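Local atomic coordinates of ferritin heavy chain (Trichoplusia ni, PDB entry 1Z6O), a protein that stores iron in a soluble, non-toxic form as a cage of heavy and light chains, the heavy chain oxidising ferrous iron before it is deposited. Residues S101-G104 against G105-L109; F56-L59 against F60-A64; P7-I10 against P11-W14; H140-D143 against Y144-D148. All coordinates share one frame; numbering follows the deposited sequence.

Interaction 1 (S101-G104 against G105-L109); sequences SWKG and GVEAL
Glu107 folds back from the first turn of its helix onto Lys103, illustrating how a helix start can be tied to the loop that delivers it. Its CG lies beside its own backbone N, anti to the carbonyl carbon (chi1 -79°), and from there the chain extends toward the loop. OE1 accepts from Lys103 N at 2.9 Å in a nearly straight bond (170°), although the donor stands well above the carboxylate plane, 52° out of it. The same OE1 has a salt-bridge partner in Arg99, whereas Lys103 NZ lies 3.9 Å from Glu107 OE2, a long salt bridge; the aliphatic part of the lysine runs across the carboxylate. Gly104 occupies the N-cap position of helix 105-132, one of the long helices of the ferritin four-helix bundle, and its carbonyl O takes the first helical bond from Ala108 N at 3.2 Å, in the carbonyl plane. Were Glu107 an alanine, Lys103 N would probably lose its acceptor and Arg99 its carboxylate mate, giving the loop freedom to shift. On the buried side, the Trp102 indole meets Ala108 obliquely, with CD1 3.6 Å from Ala108 CA and CG 4.0 Å from Ala108 CB. Trp102 NE1 is hydrogen-bonded one turn further along, to His111 ND1, and Met42 of helix 19-47 also packs on this indole.

Interaction 2 (F56-L59 against F60-A64); sequences FAQL and FFDAA
Phe60 lays its ring along the preceding turn of helix 54-80, between Phe56 and Leu59, and can be followed outward atom by atom. CB lies 3.6 Å from Leu59 C, and nearly as close to Phe56 O. Because CG stays beside the residue's own backbone N (chi1 -64°), the ring runs back along the helix: CG lies near Phe56 O, and CD2 comes to 3.2 Å from Phe56 O, an oblique approach. That carbonyl is already used by Phe60 N, which donates to Phe56 O at 3.0 Å. Beyond it, CE2 meets CD2 of Phe56 at 3.8 Å, reaching the edge of that ring near its plane while the two side chains point the same way. On the other flank CE1 and the tip atom CZ are each 4.1 Å from Leu59 CD2, a methyl lying over one ring face, offset toward the rim. Met42 of helix 19-47 and Ala108 of helix 105-132 also pack on this ring, which places it in the interior of the four-helix bundle. With only the methyl of an alanine in place of this ring, the Phe56 edge is likely to face a gap and the Leu59 methyl to lose its aromatic surface. Toward solvent, the Gln58 amide and Asp62 carboxylate lie side by side with planes 14° apart. The chemistry is thus divided by helix face: main-chain bonds hold the turn, Phe56, Leu59 and Phe60 make hydrocarbon contacts inward, Gln58 and Asp62 turn polar groups toward solvent, and Phe61 packs on Lys92 of a ferritin light chain.

Interaction 3 (P7-I10 against P11-W14); sequences PVQI and PKDW
The main chain is extended from Gln9 through Pro11 and changes course after Lys12 (psi 3°), so that the contact between Gln9 and Lys12 depends on the length of the two side chains. Lys12 stretches out fully and runs back toward Gln9, whose own chain is bent at chi2; the two cross at a slant, and NZ makes a weak hydrogen bond to OE1 of Gln9 at 3.2 Å. Ile10, on the other side of the extended backbone, is buried. Its CG1 stands between its backbone N and carbonyl carbon, which carries that branch forward to 3.7 Å from Pro11 O. The same Pro11 O accepts from Trp14 NE1 at 2.9 Å; the oxygen sits in the indole plane, at its edge, though the N-H...O bond is noticeably bent (131°). This bond helps to hold the indole near Pro11. The burial comes from other chains: Ile10 and Pro11 pack on Glu110 of a second heavy-chain subunit, and the Trp14 ring meets Tyr65 of a ferritin light chain edge-to-face. Probably ordered largely by its neighbours, this irregular segment behaves as an N-terminal arm, preceding helix 19-47 and reaching over adjacent subunits of the ferritin cage.

Interaction 4 (H140-D143 against Y144-D148); sequences HLVD and YLTGD
Leu141 and Leu145, one turn apart on helix 139-168, point their branches across each other at an angle, CD1 of Leu141 touching CG of Leu145 at 3.8 Å. The same Leu141 methyl also approaches the edge of the Tyr144 ring near its plane, 4.2 Å from CD2, so one methyl serves two neighbours. With CG anti to its backbone N (chi1 -180°), the Tyr144 ring swings away from the helix axis toward helix 54-80, where it meets the ring of Tyr77. Leu145 packs on Leu74 of that helix and on Val126 and Ile127 of helix 105-132, as befits an interior position of the ferritin four-helix bundle; its side chain is about 10 Å from the bound iron. Val142 and Thr146 run side by side instead, pointing the same way. Val142 O is gripped twice: Thr146 N donates at 2.9 Å and Thr146 OG1 at 2.8 Å, from opposite faces of the carbonyl plane, which uses the hydroxyl proton and probably holds the rotation about CA-CB. The helix widens to a pi-type turn over 145-148; a water lies within hydrogen-bonding distance of Asp143 O and Asp148 OD2, 2.7 Å from the latter. His140, hydrogen-bonded to Tyr77 OH, also bonds to Glu151 of a second heavy-chain subunit. Asp143 packs on Thr146 of that subunit and on Asp143 of a third, consistent with a threefold junction of the cage.

In the fold
From the N terminus, interaction 3 comes first, in the arm before helix 19-47, followed by interaction 2 on helix 54-80, interaction 1 where a loop enters helix 105-132, and interaction 4 on helix 139-168. All four are local and lie in series; none nests within or crosses another, and none closes a long loop. Interactions 1 and 2 meet directly, Gly105, Ala108 and Leu109 packing on Phe56, Leu59 and Phe60, so they join two successive helices at one end of the bundle. Interaction 4 lies on the opposite side of the chain's centre, about 26 Å from interaction 2 between centres. Interactions 3 and 4 both touch a second heavy-chain subunit, extending the fold into the cage.

Interaction 1 (S101-G104 against G105-L109)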
loop_
_atom_site.group_PDB
_atom_site.type_symbol
_atom_site.label_atom_id
_atom_site.label_comp_id
_atom_site.label_asym_id
_atom_site.label_seq_id
_atom_site.Cartn_x
_atom_site.Cartn_y
_atom_site.Cartn_z
ATOM N N SER M 101 -17.959 54.702 12.406
ATOM C CA SER M 101 -17.088 54.546 13.567
ATOM C C SER M 101 -17.871 54.020 14.768
ATOM O O SER M 101 -19.061 54.298 14.896
ATOM C CB SER M 101 -16.453 55.900 13.918
ATOM O OG SER M 101 -15.564 55.758 15.007
ATOM N N TRP M 102 -17.196 53.259 15.629
ATOM C CA TRP M 102 -17.790 52.676 16.837
ATOM C C TRP M 102 -16.775 52.851 17.967
ATOM O O TRP M 102 -15.569 52.786 17.736
ATOM C CB TRP M 102 -18.086 51.172 16.623
ATOM C CG TRP M 102 -19.166 50.941 15.586
ATOM C CD1 TRP M 102 -20.512 50.799 15.813
ATOM C CD2 TRP M 102 -19.004 51.008 14.163
ATOM N NE1 TRP M 102 -21.195 50.786 14.613
ATOM C CE2 TRP M 102 -20.291 50.916 13.588
ATOM C CE3 TRP M 102 -17.889 51.146 13.317
ATOM C CZ2 TRP M 102 -20.499 50.963 12.204
ATOM C CZ3 TRP M 102 -18.096 51.193 11.934
ATOM C CH2 TRP M 102 -19.393 51.103 11.395
ATOM N N LYS M 103 -17.250 53.064 19.188
ATOM C CA LYS M 103 -16.334 53.255 20.313
ATOM C C LYS M 103 -15.498 52.015 20.614
ATOM O O LYS M 103 -14.327 52.118 20.969
ATOM C CB LYS M 103 -17.108 53.668 21.565
ATOM C CG LYS M 103 -17.781 55.024 21.427
ATOM C CD LYS M 103 -18.548 55.402 22.691
ATOM C CE LYS M 103 -19.330 56.695 22.500
ATOM N NZ LYS M 103 -20.096 57.071 23.725
ATOM N N GLY M 104 -16.095 50.843 20.466
ATOM C CA GLY M 104 -15.365 49.614 20.724
ATOM C C GLY M 104 -16.147 48.426 20.201
ATOM O O GLY M 104 -17.176 48.604 19.539
ATOM N N GLY M 105 -15.664 47.223 20.493
ATOM C CA GLY M 105 -16.329 46.016 20.036
ATOM C C GLY M 105 -17.760 45.888 20.536
ATOM O O GLY M 105 -18.635 45.456 19.791
ATOM N N VAL M 106 -18.018 46.250 21.791
ATOM C CA VAL M 106 -19.387 46.148 22.300
ATOM C C VAL M 106 -20.360 47.014 21.488
ATOM O O VAL M 106 -21.427 46.545 21.101
ATOM C CB VAL M 106 -19.489 46.558 23.796
ATOM C CG1 VAL M 106 -20.970 46.647 24.220
ATOM C CG2 VAL M 106 -18.782 45.522 24.664
ATOM N N GLU M 107 -20.005 48.270 21.225
ATOM C CA GLU M 107 -20.903 49.130 20.449
ATOM C C GLU M 107 -21.171 48.546 19.070
ATOM O O GLU M 107 -22.295 48.620 18.567
ATOM C CB GLU M 107 -20.328 50.544 20.255
ATOM C CG GLU M 107 -20.466 51.474 21.446
ATOM C CD GLU M 107 -20.490 52.967 21.038
ATOM O OE1 GLU M 107 -20.078 53.330 19.894
ATOM O OE2 GLU M 107 -20.925 53.787 21.881
ATOM N N ALA M 108 -20.143 47.980 18.442
ATOM C CA ALA M 108 -20.335 47.397 17.111
ATOM C C ALA M 108 -21.219 46.155 17.179
ATOM O O ALA M 108 -22.083 45.960 16.322
ATOM C CB ALA M 108 -18.977 47.054 16.473
ATOM N N LEU M 109 -21.008 45.304 18.183
ATOM C CA LEU M 109 -21.841 44.101 18.312
ATOM C C LEU M 109 -23.300 44.481 18.579
ATOM O O LEU M 109 -24.221 43.856 18.042
ATOM C CB LEU M 109 -21.328 43.202 19.448
ATOM C CG LEU M 109 -19.999 42.481 19.175
ATOM C CD1 LEU M 109 -19.465 41.869 20.474
ATOM C CD2 LEU M 109 -20.209 41.393 18.105
#

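Interaction 2 (F56-L59 against F60-A64)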
loop_
_atom_site.group_PDB
_atom_site.type_symbol
_atom_site.label_atom_id
_atom_site.label_comp_id
_atom_site.label_asym_id
_atom_site.label_seq_id
_atom_site.Cartn_x
_atom_site.Cartn_y
_atom_site.Cartn_z
ATOM N N PHE M 56 -12.448 41.146 15.109
ATOM C CA PHE M 56 -13.692 41.861 14.807
ATOM C C PHE M 56 -13.741 42.242 13.332
ATOM O O PHE M 56 -14.793 42.164 12.706
ATOM C CB PHE M 56 -13.819 43.137 15.649
ATOM C CG PHE M 56 -14.332 42.890 17.040
ATOM C CD1 PHE M 56 -13.455 42.754 18.109
ATOM C CD2 PHE M 56 -15.699 42.775 17.273
ATOM C CE1 PHE M 56 -13.938 42.508 19.407
ATOM C CE2 PHE M 56 -16.193 42.529 18.561
ATOM C CZ PHE M 56 -15.310 42.398 19.627
ATOM N N ALA M 57 -12.609 42.664 12.770
ATOM C CA ALA M 57 -12.595 43.041 11.355
ATOM C C ALA M 57 -13.050 41.869 10.492
ATOM O O ALA M 57 -13.902 42.027 9.620
ATOM C CB ALA M 57 -11.188 43.491 10.926
ATOM N N GLN M 58 -12.483 40.691 10.737
ATOM C CA GLN M 58 -12.832 39.505 9.958
ATOM C C GLN M 58 -14.297 39.117 10.173
ATOM O O GLN M 58 -14.985 38.708 9.229
ATOM C CB GLN M 58 -11.922 38.335 10.354
ATOM C CG GLN M 58 -12.132 37.048 9.558
ATOM C CD GLN M 58 -11.389 35.856 10.186
ATOM O OE1 GLN M 58 -11.862 35.242 11.147
ATOM N NE2 GLN M 58 -10.211 35.547 9.653
ATOM N N LEU M 59 -14.763 39.219 11.417
ATOM C CA LEU M 59 -16.155 38.894 11.735
ATOM C C LEU M 59 -17.095 39.742 10.877
ATOM O O LEU M 59 -18.055 39.236 10.295
ATOM C CB LEU M 59 -16.454 39.186 13.215
ATOM C CG LEU M 59 -17.902 38.958 13.695
ATOM C CD1 LEU M 59 -18.183 37.452 13.749
ATOM C CD2 LEU M 59 -18.104 39.574 15.091
ATOM N N PHE M 60 -16.816 41.038 10.791
ATOM C CA PHE M 60 -17.694 41.918 10.035
ATOM C C PHE M 60 -17.514 41.863 8.523
ATOM O O PHE M 60 -18.480 42.060 7.793
ATOM C CB PHE M 60 -17.592 43.346 10.596
ATOM C CG PHE M 60 -18.089 43.453 12.025
ATOM C CD1 PHE M 60 -19.335 42.931 12.376
ATOM C CD2 PHE M 60 -17.313 44.051 13.014
ATOM C CE1 PHE M 60 -19.804 43.000 13.696
ATOM C CE2 PHE M 60 -17.771 44.128 14.337
ATOM C CZ PHE M 60 -19.021 43.599 14.676
ATOM N N PHE M 61 -16.300 41.598 8.036
ATOM C CA PHE M 61 -16.133 41.444 6.586
ATOM C C PHE M 61 -16.885 40.159 6.189
ATOM O O PHE M 61 -17.511 40.110 5.132
ATOM C CB PHE M 61 -14.651 41.319 6.194
ATOM C CG PHE M 61 -13.924 42.647 6.118
ATOM C CD1 PHE M 61 -12.673 42.808 6.710
ATOM C CD2 PHE M 61 -14.485 43.727 5.435
ATOM C CE1 PHE M 61 -11.982 44.032 6.620
ATOM C CE2 PHE M 61 -13.805 44.954 5.340
ATOM C CZ PHE M 61 -12.546 45.103 5.936
ATOM N N ASP M 62 -16.819 39.118 7.025
ATOM C CA ASP M 62 -17.548 37.875 6.730
ATOM C C ASP M 62 -19.051 38.170 6.702
ATOM O O ASP M 62 -19.772 37.666 5.838
ATOM C CB ASP M 62 -17.294 36.782 7.790
ATOM C CG ASP M 62 -15.896 36.175 7.699
ATOM O OD1 ASP M 62 -15.191 36.426 6.701
ATOM O OD2 ASP M 62 -15.504 35.435 8.628
ATOM N N ALA M 63 -19.526 38.971 7.656
ATOM C CA ALA M 63 -20.952 39.323 7.705
ATOM C C ALA M 63 -21.358 40.110 6.460
ATOM O O ALA M 63 -22.464 39.935 5.945
ATOM C CB ALA M 63 -21.263 40.149 8.965
ATOM N N ALA M 64 -20.478 40.986 5.977
ATOM C CA ALA M 64 -20.789 41.763 4.773
ATOM C C ALA M 64 -20.992 40.816 3.584
ATOM O O ALA M 64 -21.940 40.968 2.810
ATOM C CB ALA M 64 -19.638 42.773 4.454
#

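Interaction 3 (P7-I10 against P11-W14)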
loop_
_atom_site.group_PDB
_atom_site.type_symbol
_atom_site.label_atom_id
_atom_site.label_comp_id
_atom_site.label_asym_id
_atom_site.label_seq_id
_atom_site.Cartn_x
_atom_site.Cartn_y
_atom_site.Cartn_z
ATOM N N PRO M 7 -37.514 39.056 -30.073
ATOM C CA PRO M 7 -37.968 38.241 -28.944
ATOM C C PRO M 7 -39.090 37.256 -29.284
ATOM O O PRO M 7 -39.857 37.454 -30.231
ATOM C CB PRO M 7 -38.391 39.288 -27.917
ATOM C CG PRO M 7 -38.885 40.413 -28.782
ATOM C CD PRO M 7 -37.827 40.480 -29.858
ATOM N N VAL M 8 -39.156 36.178 -28.512
ATOM C CA VAL M 8 -40.180 35.163 -28.696
ATOM C C VAL M 8 -40.998 35.154 -27.421
ATOM O O VAL M 8 -40.566 35.657 -26.387
ATOM C CB VAL M 8 -39.574 33.754 -28.910
ATOM C CG1 VAL M 8 -38.804 33.714 -30.228
ATOM C CG2 VAL M 8 -38.669 33.388 -27.723
ATOM N N GLN M 9 -42.180 34.573 -27.490
ATOM C CA GLN M 9 -43.032 34.526 -26.324
ATOM C C GLN M 9 -43.385 33.083 -26.038
ATOM O O GLN M 9 -43.654 32.314 -26.960
ATOM C CB GLN M 9 -44.316 35.314 -26.587
ATOM C CG GLN M 9 -44.099 36.781 -26.944
ATOM C CD GLN M 9 -43.370 37.554 -25.855
ATOM O OE1 GLN M 9 -43.722 37.477 -24.673
ATOM N NE2 GLN M 9 -42.352 38.316 -26.251
ATOM N N ILE M 10 -43.361 32.707 -24.765
ATOM C CA ILE M 10 -43.746 31.355 -24.396
ATOM C C ILE M 10 -44.881 31.533 -23.383
ATOM O O ILE M 10 -45.154 32.651 -22.947
ATOM C CB ILE M 10 -42.569 30.561 -23.751
ATOM C CG1 ILE M 10 -42.126 31.239 -22.458
ATOM C CG2 ILE M 10 -41.387 30.448 -24.743
ATOM C CD1 ILE M 10 -41.298 30.316 -21.555
ATOM N N PRO M 11 -45.554 30.443 -22.998
ATOM C CA PRO M 11 -46.659 30.506 -22.027
ATOM C C PRO M 11 -46.213 31.220 -20.746
ATOM O O PRO M 11 -45.075 31.051 -20.309
ATOM C CB PRO M 11 -46.981 29.035 -21.774
ATOM C CG PRO M 11 -46.628 28.383 -23.101
ATOM C CD PRO M 11 -45.323 29.059 -23.454
ATOM N N LYS M 12 -47.110 32.002 -20.152
ATOM C CA LYS M 12 -46.801 32.755 -18.942
ATOM C C LYS M 12 -47.708 32.469 -17.754
ATOM O O LYS M 12 -47.556 33.097 -16.710
ATOM C CB LYS M 12 -46.852 34.254 -19.235
ATOM C CG LYS M 12 -45.795 34.718 -20.221
ATOM C CD LYS M 12 -45.869 36.213 -20.457
ATOM C CE LYS M 12 -44.867 36.634 -21.524
ATOM N NZ LYS M 12 -44.836 38.111 -21.723
ATOM N N ASP M 13 -48.644 31.537 -17.891
ATOM C CA ASP M 13 -49.544 31.249 -16.771
ATOM C C ASP M 13 -48.804 30.808 -15.509
ATOM O O ASP M 13 -49.305 31.001 -14.400
ATOM C CB ASP M 13 -50.561 30.165 -17.137
ATOM C CG ASP M 13 -51.666 30.680 -18.054
ATOM O OD1 ASP M 13 -51.828 31.915 -18.174
ATOM O OD2 ASP M 13 -52.381 29.843 -18.644
ATOM N N TRP M 14 -47.626 30.210 -15.674
ATOM C CA TRP M 14 -46.830 29.746 -14.533
ATOM C C TRP M 14 -46.240 30.880 -13.682
ATOM O O TRP M 14 -45.788 30.637 -12.556
ATOM C CB TRP M 14 -45.675 28.850 -15.023
ATOM C CG TRP M 14 -44.695 29.576 -15.931
ATOM C CD1 TRP M 14 -44.880 29.901 -17.253
ATOM C CD2 TRP M 14 -43.401 30.075 -15.571
ATOM N NE1 TRP M 14 -43.774 30.574 -17.733
ATOM C CE2 TRP M 14 -42.853 30.693 -16.722
ATOM C CE3 TRP M 14 -42.647 30.062 -14.382
ATOM C CZ2 TRP M 14 -41.583 31.296 -16.725
ATOM C CZ3 TRP M 14 -41.382 30.663 -14.382
ATOM C CH2 TRP M 14 -40.864 31.271 -15.550
#

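Interaction 4 (H140-D143 against Y144-D148)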
loop_
_atom_site.group_PDB
_atom_site.type_symbol
_atom_site.label_atom_id
_atom_site.label_comp_id
_atom_site.label_asym_id
_atom_site.label_seq_id
_atom_site.Cartn_x
_atom_site.Cartn_y
_atom_site.Cartn_z
ATOM N N HIS M 140 -45.378 29.014 -1.118
ATOM C CA HIS M 140 -43.986 28.631 -1.265
ATOM C C HIS M 140 -42.984 29.693 -0.840
ATOM O O HIS M 140 -42.013 29.382 -0.143
ATOM C CB HIS M 140 -43.704 28.184 -2.699
ATOM C CG HIS M 140 -42.322 27.637 -2.881
ATOM N ND1 HIS M 140 -41.287 28.390 -3.395
ATOM C CD2 HIS M 140 -41.791 26.432 -2.559
ATOM C CE1 HIS M 140 -40.175 27.671 -3.385
ATOM N NE2 HIS M 140 -40.452 26.479 -2.881
ATOM N N LEU M 141 -43.199 30.941 -1.239
ATOM C CA LEU M 141 -42.259 31.987 -0.840
ATOM C C LEU M 141 -42.326 32.214 0.669
ATOM O O LEU M 141 -41.301 32.403 1.317
ATOM C CB LEU M 141 -42.539 33.302 -1.594
ATOM C CG LEU M 141 -41.669 34.515 -1.184
ATOM C CD1 LEU M 141 -40.175 34.160 -1.207
ATOM C CD2 LEU M 141 -41.958 35.681 -2.147
ATOM N N VAL M 142 -43.529 32.196 1.235
ATOM C CA VAL M 142 -43.669 32.377 2.681
ATOM C C VAL M 142 -42.853 31.297 3.411
ATOM O O VAL M 142 -42.125 31.573 4.372
ATOM C CB VAL M 142 -45.160 32.302 3.085
ATOM C CG1 VAL M 142 -45.307 32.127 4.614
ATOM C CG2 VAL M 142 -45.870 33.596 2.618
ATOM N N ASP M 143 -42.969 30.069 2.928
ATOM C CA ASP M 143 -42.252 28.929 3.504
ATOM C C ASP M 143 -40.737 29.102 3.368
ATOM O O ASP M 143 -39.980 28.812 4.294
ATOM C CB ASP M 143 -42.674 27.645 2.783
ATOM C CG ASP M 143 -41.884 26.434 3.254
ATOM O OD1 ASP M 143 -42.201 25.954 4.340
ATOM O OD2 ASP M 143 -40.945 25.992 2.556
ATOM N N TYR M 144 -40.298 29.572 2.208
ATOM C CA TYR M 144 -38.876 29.799 1.960
ATOM C C TYR M 144 -38.312 30.871 2.902
ATOM O O TYR M 144 -37.244 30.701 3.506
ATOM C CB TYR M 144 -38.680 30.234 0.508
ATOM C CG TYR M 144 -37.240 30.491 0.131
ATOM C CD1 TYR M 144 -36.283 29.477 0.236
ATOM C CD2 TYR M 144 -36.837 31.731 -0.353
ATOM C CE1 TYR M 144 -34.957 29.694 -0.141
ATOM C CE2 TYR M 144 -35.508 31.959 -0.738
ATOM C CZ TYR M 144 -34.580 30.934 -0.629
ATOM O OH TYR M 144 -33.277 31.140 -1.020
ATOM N N LEU M 145 -39.021 31.988 3.027
ATOM C CA LEU M 145 -38.563 33.062 3.910
ATOM C C LEU M 145 -38.566 32.619 5.369
ATOM O O LEU M 145 -37.703 33.015 6.152
ATOM C CB LEU M 145 -39.466 34.294 3.768
ATOM C CG LEU M 145 -39.377 34.979 2.392
ATOM C CD1 LEU M 145 -40.444 36.060 2.277
ATOM C CD2 LEU M 145 -37.980 35.578 2.203
ATOM N N THR M 146 -39.541 31.802 5.737
ATOM C CA THR M 146 -39.642 31.355 7.118
ATOM C C THR M 146 -38.581 30.311 7.483
ATOM O O THR M 146 -37.883 30.448 8.490
ATOM C CB THR M 146 -41.034 30.752 7.409
ATOM O OG1 THR M 146 -42.050 31.729 7.144
ATOM C CG2 THR M 146 -41.134 30.322 8.874
ATOM N N GLY M 147 -38.449 29.287 6.648
ATOM C CA GLY M 147 -37.517 28.206 6.936
ATOM C C GLY M 147 -36.050 28.458 6.657
ATOM O O GLY M 147 -35.183 27.829 7.260
ATOM N N ASP M 148 -35.759 29.357 5.731
ATOM C CA ASP M 148 -34.375 29.671 5.396
ATOM C C ASP M 148 -33.928 30.996 5.999
ATOM O O ASP M 148 -33.010 31.041 6.814
ATOM C CB ASP M 148 -34.201 29.745 3.883
ATOM C CG ASP M 148 -34.023 28.382 3.253
ATOM O OD1 ASP M 148 -32.859 27.997 2.999
ATOM O OD2 ASP M 148 -35.044 27.696 3.021
HETATM O O HOH W 1 -37.466 26.850 3.832
#